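Local coordinates for periplasmic aliphatic sulphonates-binding protein (PDB 2X26), which probably serves as the periplasmic binding component of an ABC transport system that takes up aliphatic sulfonates, at residues V37-L46 against I54-P64; N118-Q126 against K176-T184. One frame throughout, in Å; residues are numbered along the deposited sequence.

Interaction 1 of 2, residues V37-L46 against I54-P64; sequences VEFPAGPQML and IDLGSTGDIPP
Leu-46 and Pro-63 meet where helix 42-51 packs against strand 56-59 and the start of helix 62-69, and the leucine shows how one branched side chain can serve two surfaces. Its CB points at the partner segment without touching it. With CG anti to the carbonyl carbon (chi1 -70°), the branch point is carried 4.1 Å from Thr-59 CG2. From there CD2 continues toward the same methyl, so that leucine and threonine meet tip to tip, although Thr-59 has two modelled conformers and the detail is tentative. CD1, the other methyl, meets Pro-63, 3.5 Å from its C and 3.8 Å from its CB. One turn back, Pro-43 CD rests 3.8 Å from Pro-63 CG, ring against ring at a slant, and Gly-42, bare of a side chain, brings its CA within 5.0 Å of Thr-59 CA. At the far end Ile-54 divides its methyls: CG2 reaches Val-37 CG2 at 4.0 Å, while CD1 approaches the Phe-39 ring obliquely. Ser-58 OG is hydrogen-bonded to Ser-13 OG, near a bound glycerol. Segments 42-46 and 56-59 run nearly antiparallel (163°, axes 8.4 Å apart), as in a beta-alpha-beta crossover; here it links parallel strands 33-38 and 56-59 across the intervening strand 4-9, in the 2-1-3-5-4 sheet of a type II periplasmic binding protein domain.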
loop_
_atom_site.group_PDB
_atom_site.type_symbol
_atom_site.label_atom_id
_atom_site.label_comp_id
_atom_site.label_asym_id
_atom_site.label_seq_id
_atom_site.Cartn_x
_atom_site.Cartn_y
_atom_site.Cartn_z
ATOM N N VAL A 37 -9.743 -5.690 -10.293
ATOM C CA VAL A 37 -10.517 -4.482 -10.220
ATOM C C VAL A 37 -9.594 -3.366 -9.785
ATOM O O VAL A 37 -9.085 -3.362 -8.642
ATOM C CB VAL A 37 -11.681 -4.606 -9.176
ATOM C CG1 VAL A 37 -12.523 -3.369 -9.238
ATOM C CG2 VAL A 37 -12.491 -5.839 -9.500
ATOM N N GLU A 38 -9.422 -2.395 -10.675
ATOM C CA GLU A 38 -8.563 -1.257 -10.364
ATOM C C GLU A 38 -9.342 -0.201 -9.588
ATOM O O GLU A 38 -10.447 0.182 -9.992
ATOM C CB GLU A 38 -8.025 -0.635 -11.658
ATOM C CG GLU A 38 -6.968 0.417 -11.385
ATOM C CD GLU A 38 -6.629 1.175 -12.635
ATOM O OE1 GLU A 38 -7.354 2.124 -12.953
ATOM O OE2 GLU A 38 -5.633 0.809 -13.288
ATOM N N PHE A 39 -8.774 0.238 -8.476
ATOM C CA PHE A 39 -9.353 1.323 -7.690
ATOM C C PHE A 39 -8.503 2.599 -7.730
ATOM O O PHE A 39 -7.268 2.512 -7.834
ATOM C CB PHE A 39 -9.480 0.858 -6.229
ATOM C CG PHE A 39 -10.583 -0.145 -6.056
ATOM C CD1 PHE A 39 -11.871 0.271 -5.788
ATOM C CD2 PHE A 39 -10.317 -1.507 -6.207
ATOM C CE1 PHE A 39 -12.945 -0.687 -5.680
ATOM C CE2 PHE A 39 -11.325 -2.467 -6.083
ATOM C CZ PHE A 39 -12.646 -2.053 -5.841
ATOM N N PRO A 40 -9.138 3.755 -7.523
ATOM C CA PRO A 40 -8.360 5.008 -7.597
ATOM C C PRO A 40 -7.536 5.292 -6.335
ATOM O O PRO A 40 -6.589 6.066 -6.415
ATOM C CB PRO A 40 -9.412 6.091 -7.715
ATOM C CG PRO A 40 -10.686 5.463 -7.132
ATOM C CD PRO A 40 -10.616 3.988 -7.452
ATOM N N ALA A 41 -7.879 4.637 -5.222
ATOM C CA ALA A 41 -7.159 4.797 -3.944
ATOM C C ALA A 41 -7.568 3.695 -2.950
ATOM O O ALA A 41 -8.595 3.012 -3.150
ATOM C CB ALA A 41 -7.507 6.212 -3.332
ATOM N N GLY A 42 -6.791 3.552 -1.859
ATOM C CA GLY A 42 -7.047 2.492 -0.861
ATOM C C GLY A 42 -8.458 2.537 -0.224
ATOM O O GLY A 42 -9.101 1.461 -0.021
ATOM N N PRO A 43 -8.931 3.739 0.180
ATOM C CA PRO A 43 -10.214 3.806 0.858
ATOM C C PRO A 43 -11.374 3.212 0.050
ATOM O O PRO A 43 -12.146 2.423 0.582
ATOM C CB PRO A 43 -10.393 5.329 1.138
ATOM C CG PRO A 43 -8.959 5.760 1.460
ATOM C CD PRO A 43 -8.162 4.997 0.368
ATOM N N GLN A 44 -11.485 3.587 -1.218
ATOM C CA GLN A 44 -12.500 3.013 -2.095
ATOM C C GLN A 44 -12.343 1.499 -2.208
ATOM O O GLN A 44 -13.354 0.754 -2.203
ATOM C CB GLN A 44 -12.418 3.617 -3.500
ATOM C CG GLN A 44 -12.805 5.099 -3.547
ATOM C CD GLN A 44 -11.626 6.059 -3.378
ATOM O OE1 GLN A 44 -10.751 5.855 -2.541
ATOM N NE2 GLN A 44 -11.628 7.151 -4.174
ATOM N N MET A 45 -11.103 1.009 -2.277
ATOM C CA MET A 45 -10.876 -0.444 -2.354
ATOM C C MET A 45 -11.383 -1.107 -1.079
ATOM O O MET A 45 -11.983 -2.195 -1.113
ATOM C CB MET A 45 -9.379 -0.780 -2.581
ATOM C CG MET A 45 -9.042 -2.303 -2.671
ATOM S SD MET A 45 -8.780 -3.085 -1.059
ATOM C CE MET A 45 -9.316 -4.759 -1.303
ATOM N N LEU A 46 -11.147 -0.468 0.059
ATOM C CA LEU A 46 -11.483 -1.146 1.317
ATOM C C LEU A 46 -13.000 -1.178 1.539
ATOM O O LEU A 46 -13.506 -2.084 2.166
ATOM C CB LEU A 46 -10.796 -0.499 2.513
ATOM C CG LEU A 46 -9.264 -0.725 2.537
ATOM C CD1 LEU A 46 -8.645 -0.070 3.785
ATOM C CD2 LEU A 46 -8.769 -2.185 2.384
ATOM N N ILE A 54 -14.902 -7.657 -3.464
ATOM C CA ILE A 54 -13.560 -8.187 -3.822
ATOM C C ILE A 54 -13.057 -9.008 -2.612
ATOM O O ILE A 54 -13.617 -8.917 -1.494
ATOM C CB ILE A 54 -12.533 -7.091 -4.148
ATOM C CG1 ILE A 54 -12.485 -6.107 -2.992
ATOM C CG2 ILE A 54 -12.832 -6.368 -5.505
ATOM C CD1 ILE A 54 -11.242 -5.199 -3.118
ATOM N N ASP A 55 -12.044 -9.835 -2.820
ATOM C CA ASP A 55 -11.589 -10.727 -1.775
ATOM C C ASP A 55 -10.212 -10.386 -1.214
ATOM O O ASP A 55 -9.926 -10.768 -0.100
ATOM C CB ASP A 55 -11.514 -12.159 -2.329
ATOM C CG ASP A 55 -12.801 -12.588 -2.920
ATOM O OD1 ASP A 55 -13.816 -12.536 -2.201
ATOM O OD2 ASP A 55 -12.847 -12.968 -4.106
ATOM N N LEU A 56 -9.394 -9.655 -1.967
ATOM C CA LEU A 56 -8.017 -9.397 -1.556
ATOM C C LEU A 56 -7.671 -8.043 -2.107
ATOM O O LEU A 56 -7.999 -7.758 -3.279
ATOM C CB LEU A 56 -7.081 -10.467 -2.168
ATOM C CG LEU A 56 -5.583 -10.336 -1.903
ATOM C CD1 LEU A 56 -5.328 -10.554 -0.408
ATOM C CD2 LEU A 56 -4.831 -11.394 -2.726
ATOM N N GLY A 57 -6.971 -7.222 -1.310
ATOM C CA GLY A 57 -6.604 -5.887 -1.773
ATOM C C GLY A 57 -5.252 -5.412 -1.272
ATOM O O GLY A 57 -4.746 -5.919 -0.271
ATOM N N SER A 58 -4.650 -4.493 -2.037
ATOM C CA SER A 58 -3.375 -3.888 -1.696
ATOM C C SER A 58 -3.592 -2.396 -1.349
ATOM O O SER A 58 -4.245 -1.658 -2.105
ATOM C CB SER A 58 -2.522 -3.981 -2.961
ATOM O OG SER A 58 -1.565 -2.948 -2.973
ATOM N N THR A 59 -3.062 -1.944 -0.223
ATOM C CA THR A 59 -3.142 -0.520 0.164
ATOM C C THR A 59 -1.934 -0.202 1.037
ATOM O O THR A 59 -1.211 -1.097 1.462
ATOM C CB THR A 59 -4.435 -0.051 0.970
ATOM O OG1 THR A 59 -4.257 -0.342 2.349
ATOM C CG2 THR A 59 -5.769 -0.651 0.490
ATOM N N GLY A 60 -1.721 1.083 1.270
ATOM C CA GLY A 60 -0.681 1.549 2.177
ATOM C C GLY A 60 -1.070 1.314 3.616
ATOM O O GLY A 60 -2.098 0.697 3.896
ATOM N N ASP A 61 -0.271 1.846 4.535
ATOM C CA ASP A 61 -0.532 1.620 5.957
ATOM C C ASP A 61 -1.706 2.459 6.524
ATOM O O ASP A 61 -2.331 2.081 7.550
ATOM C CB ASP A 61 0.751 1.801 6.779
ATOM C CG ASP A 61 1.445 3.142 6.568
ATOM O OD1 ASP A 61 1.501 3.629 5.416
ATOM O OD2 ASP A 61 1.984 3.696 7.586
ATOM N N ILE A 62 -2.074 3.532 5.833
ATOM C CA ILE A 62 -3.079 4.421 6.391
ATOM C C ILE A 62 -4.545 4.005 6.167
ATOM O O ILE A 62 -5.301 3.930 7.158
ATOM C CB ILE A 62 -2.879 5.908 5.943
ATOM C CG1 ILE A 62 -1.485 6.438 6.328
ATOM C CG2 ILE A 62 -4.033 6.769 6.515
ATOM C CD1 ILE A 62 -1.040 6.088 7.746
ATOM N N PRO A 63 -4.948 3.705 4.906
ATOM C CA PRO A 63 -6.371 3.384 4.705
ATOM C C PRO A 63 -6.950 2.324 5.643
ATOM O O PRO A 63 -8.085 2.486 6.076
ATOM C CB PRO A 63 -6.455 3.005 3.209
ATOM C CG PRO A 63 -5.318 3.863 2.552
ATOM C CD PRO A 63 -4.211 3.812 3.617
ATOM N N PRO A 64 -6.214 1.236 5.967
ATOM C CA PRO A 64 -6.809 0.230 6.827
ATOM C C PRO A 64 -7.149 0.733 8.209
ATOM O O PRO A 64 -8.061 0.185 8.847
ATOM C CB PRO A 64 -5.705 -0.801 7.023
ATOM C CG PRO A 64 -4.813 -0.628 5.824
ATOM C CD PRO A 64 -4.913 0.810 5.429
#

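Interaction 2 of 2, residues N118-Q126 against K176-T184; sequences NLLLRALRQ and KDGTDLNQT
Leu-119 and Leu-181 form the tight centre of a contact between helix 115-126 and the end of edge strand 172-177 with the type I beta turn, Gly-178 to Leu-181, that follows it, in the second alpha/beta domain of the periplasmic binding protein fold. The two leucines cross at about a right angle, and their CD1 methyls lie only 3.3 Å apart, closer than carbons usually pack. Leu-119 has an unusual second torsion (chi2 95°), which suggests some strain; its CD1 also faces Gly-178 CA at 3.9 Å. The Leu-119 side chain also touches Ile-89 of strand 87-92, and both leucines are buried. Leu-181 CD1 also comes near Ala-123 CB, and the other methyl, CD2, turns toward the last turn of the helix, 3.5 Å from Gln-126 CD.

At that end the character changes. Gln-126 is exposed, and polar groups join the packing on the solvent side. Its chain, extended beyond CG, crosses that of Lys-176 obliquely, and Lys-176 NZ donates to Gln-126 OE1 over 3.0 Å, in the carbonyl plane and on a lone pair. Just before the turn, Asp-177 OD1 accepts from Thr-179 N, an Asx turn, and from Thr-179 OG1 as well, both from the same face of the carboxylate. Along the helix, Arg-122, whose CB borders Leu-181 CD2, grips Asn-118, buried against helix 255-270, side-on with two nitrogens. Both bonds end on Asn-118 OD1, which lies in the guanidinium plane: NH2 meets it on a lone pair, while the shorter, straighter bond from NE (2.8 Å, 167° at the hydrogen) arrives from above the amide plane.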
loop_
_atom_site.group_PDB
_atom_site.type_symbol
_atom_site.label_atom_id
_atom_site.label_comp_id
_atom_site.label_asym_id
_atom_site.label_seq_id
_atom_site.Cartn_x
_atom_site.Cartn_y
_atom_site.Cartn_z
ATOM N N ASN A 118 0.783 11.744 7.519
ATOM C CA ASN A 118 1.476 10.974 8.549
ATOM C C ASN A 118 2.956 11.381 8.559
ATOM O O ASN A 118 3.535 11.635 9.627
ATOM C CB ASN A 118 1.298 9.460 8.283
ATOM C CG ASN A 118 1.995 8.597 9.273
ATOM O OD1 ASN A 118 1.728 8.666 10.485
ATOM N ND2 ASN A 118 2.874 7.715 8.781
ATOM N N LEU A 119 3.560 11.464 7.370
ATOM C CA LEU A 119 5.003 11.788 7.270
ATOM C C LEU A 119 5.218 13.152 7.879
ATOM O O LEU A 119 6.146 13.343 8.663
ATOM C CB LEU A 119 5.487 11.846 5.802
ATOM C CG LEU A 119 6.946 12.330 5.617
ATOM C CD1 LEU A 119 7.761 11.153 5.549
ATOM C CD2 LEU A 119 7.107 13.030 4.331
ATOM N N LEU A 120 4.328 14.083 7.560
ATOM C CA LEU A 120 4.499 15.465 8.007
ATOM C C LEU A 120 4.337 15.610 9.504
ATOM O O LEU A 120 5.164 16.301 10.133
ATOM C CB LEU A 120 3.571 16.439 7.268
ATOM C CG LEU A 120 3.790 17.906 7.604
ATOM C CD1 LEU A 120 5.219 18.435 7.229
ATOM C CD2 LEU A 120 2.683 18.756 6.936
ATOM N N LEU A 121 3.308 14.985 10.099
ATOM C CA LEU A 121 3.176 14.987 11.583
ATOM C C LEU A 121 4.453 14.468 12.243
ATOM O O LEU A 121 4.931 15.072 13.203
ATOM C CB LEU A 121 2.017 14.101 12.060
ATOM C CG LEU A 121 0.598 14.677 11.921
ATOM C CD1 LEU A 121 -0.394 13.585 12.261
ATOM C CD2 LEU A 121 0.448 15.808 12.915
ATOM N N ARG A 122 4.994 13.351 11.727
ATOM C CA ARG A 122 6.203 12.748 12.309
ATOM C C ARG A 122 7.476 13.546 12.097
ATOM O O ARG A 122 8.278 13.684 13.028
ATOM C CB ARG A 122 6.401 11.345 11.778
ATOM C CG ARG A 122 5.348 10.380 12.302
ATOM C CD ARG A 122 5.412 9.145 11.478
ATOM N NE ARG A 122 4.230 8.341 11.724
ATOM C CZ ARG A 122 4.173 7.353 12.608
ATOM N NH1 ARG A 122 5.252 7.023 13.340
ATOM N NH2 ARG A 122 3.031 6.694 12.735
ATOM N N ALA A 123 7.643 14.090 10.892
ATOM C CA ALA A 123 8.791 14.947 10.592
ATOM C C ALA A 123 8.780 16.204 11.468
ATOM O O ALA A 123 9.832 16.617 11.999
ATOM C CB ALA A 123 8.789 15.345 9.101
ATOM N N LEU A 124 7.610 16.849 11.563
ATOM C CA LEU A 124 7.506 18.059 12.372
ATOM C C LEU A 124 7.804 17.747 13.825
ATOM O O LEU A 124 8.510 18.514 14.514
ATOM C CB LEU A 124 6.120 18.699 12.233
ATOM C CG LEU A 124 5.775 19.308 10.870
ATOM C CD1 LEU A 124 4.342 19.841 10.931
ATOM C CD2 LEU A 124 6.736 20.460 10.571
ATOM N N ARG A 125 7.296 16.609 14.296
ATOM C CA ARG A 125 7.499 16.212 15.696
ATOM C C ARG A 125 8.984 16.048 16.031
ATOM O O ARG A 125 9.418 16.458 17.123
ATOM C CB ARG A 125 6.743 14.923 16.063
ATOM C CG ARG A 125 6.856 14.529 17.557
ATOM C CD ARG A 125 5.779 13.508 17.994
ATOM N NE ARG A 125 5.837 12.300 17.171
ATOM C CZ ARG A 125 4.979 11.279 17.213
ATOM N NH1 ARG A 125 3.958 11.274 18.066
ATOM N NH2 ARG A 125 5.167 10.249 16.393
ATOM N N GLN A 126 9.747 15.481 15.105
ATOM C CA GLN A 126 11.202 15.371 15.294
ATOM C C GLN A 126 11.844 16.724 15.518
ATOM O O GLN A 126 12.771 16.832 16.327
ATOM C CB GLN A 126 11.905 14.771 14.069
ATOM C CG GLN A 126 11.746 13.338 13.889
ATOM C CD GLN A 126 12.712 12.777 12.860
ATOM O OE1 GLN A 126 12.987 13.414 11.814
ATOM N NE2 GLN A 126 13.167 11.552 13.102
ATOM N N LYS A 176 13.199 16.370 3.108
ATOM C CA LYS A 176 13.103 15.294 4.098
ATOM C C LYS A 176 12.449 14.106 3.426
ATOM O O LYS A 176 11.489 14.290 2.723
ATOM C CB LYS A 176 12.250 15.799 5.274
ATOM C CG LYS A 176 12.008 14.806 6.394
ATOM C CD LYS A 176 13.265 14.436 7.062
ATOM C CE LYS A 176 12.894 13.608 8.297
ATOM N NZ LYS A 176 14.094 13.197 9.017
ATOM N N ASP A 177 12.991 12.902 3.617
ATOM C CA ASP A 177 12.244 11.698 3.185
ATOM C C ASP A 177 11.934 10.849 4.413
ATOM O O ASP A 177 12.161 11.282 5.557
ATOM C CB ASP A 177 12.963 10.932 2.062
ATOM C CG ASP A 177 14.248 10.254 2.524
ATOM O OD1 ASP A 177 14.478 10.078 3.756
ATOM O OD2 ASP A 177 15.058 9.855 1.656
ATOM N N GLY A 178 11.424 9.645 4.199
ATOM C CA GLY A 178 10.924 8.874 5.346
ATOM C C GLY A 178 11.974 8.077 6.081
ATOM O O GLY A 178 11.630 7.246 6.965
ATOM N N THR A 179 13.240 8.313 5.739
ATOM C CA THR A 179 14.332 7.411 6.101
ATOM C C THR A 179 14.499 7.176 7.586
ATOM O O THR A 179 14.656 6.027 8.044
ATOM C CB THR A 179 15.694 7.893 5.530
ATOM O OG1 THR A 179 15.725 7.641 4.124
ATOM C CG2 THR A 179 16.866 7.156 6.168
ATOM N N ASP A 180 14.499 8.240 8.359
ATOM C CA ASP A 180 14.756 8.076 9.771
ATOM C C ASP A 180 13.408 8.157 10.534
ATOM O O ASP A 180 13.377 8.352 11.755
ATOM C CB ASP A 180 15.837 9.078 10.219
ATOM C CG ASP A 180 17.200 8.838 9.519
ATOM O OD1 ASP A 180 17.604 7.659 9.350
ATOM O OD2 ASP A 180 17.885 9.818 9.151
ATOM N N LEU A 181 12.303 7.983 9.781
ATOM C CA LEU A 181 10.945 8.085 10.321
ATOM C C LEU A 181 10.289 6.754 10.660
ATOM O O LEU A 181 9.080 6.733 10.935
ATOM C CB LEU A 181 10.031 8.957 9.429
ATOM C CG LEU A 181 10.532 10.395 9.259
ATOM C CD1 LEU A 181 9.676 11.167 8.281
ATOM C CD2 LEU A 181 10.596 11.134 10.594
ATOM N N ASN A 182 11.101 5.682 10.669
ATOM C CA ASN A 182 10.667 4.300 10.992
ATOM C C ASN A 182 9.273 4.002 10.464
ATOM O O ASN A 182 8.300 3.823 11.205
ATOM C CB ASN A 182 10.788 3.963 12.486
ATOM C CG ASN A 182 12.223 3.908 12.956
ATOM O OD1 ASN A 182 13.120 4.489 12.333
ATOM N ND2 ASN A 182 12.453 3.213 14.068
ATOM N N GLN A 183 9.192 3.949 9.146
ATOM C CA GLN A 183 7.961 3.622 8.490
ATOM C C GLN A 183 7.547 2.136 8.579
ATOM O O GLN A 183 8.340 1.247 8.862
ATOM C CB GLN A 183 8.068 4.120 7.069
ATOM C CG GLN A 183 8.207 5.630 6.995
ATOM C CD GLN A 183 8.044 6.121 5.597
ATOM O OE1 GLN A 183 8.691 5.608 4.693
ATOM N NE2 GLN A 183 7.166 7.097 5.389
ATOM N N THR A 184 6.274 1.863 8.313
ATOM C CA THR A 184 5.692 0.530 8.575
ATOM C C THR A 184 5.718 -0.459 7.395
ATOM O O THR A 184 6.041 -1.648 7.554
ATOM C CB THR A 184 4.228 0.763 8.959
ATOM O OG1 THR A 184 4.227 1.553 10.142
ATOM C CG2 THR A 184 3.467 -0.583 9.229
#

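Overall arrangement
From the N terminus, interaction 1 comes first: strand 33-38 leads into helix 42-51, and the chain returns after a short connection to meet it, all within the first domain. The chain then passes through strand 74-80 into the second sheet, where interaction 2 closes a much longer excursion, with 49 residues between its segments. The two are in series, neither enclosing nor crossing the other. Their centres lie about 23 Å apart, yet their edges touch: Ile-62 CD1 packs 4.1 Å from Asn-118 CB, and Asp-61 lies against Thr-184. Just beyond Thr-184 the chain re-enters the first sheet as strand 186-191, so the meeting point sits where the two domains join.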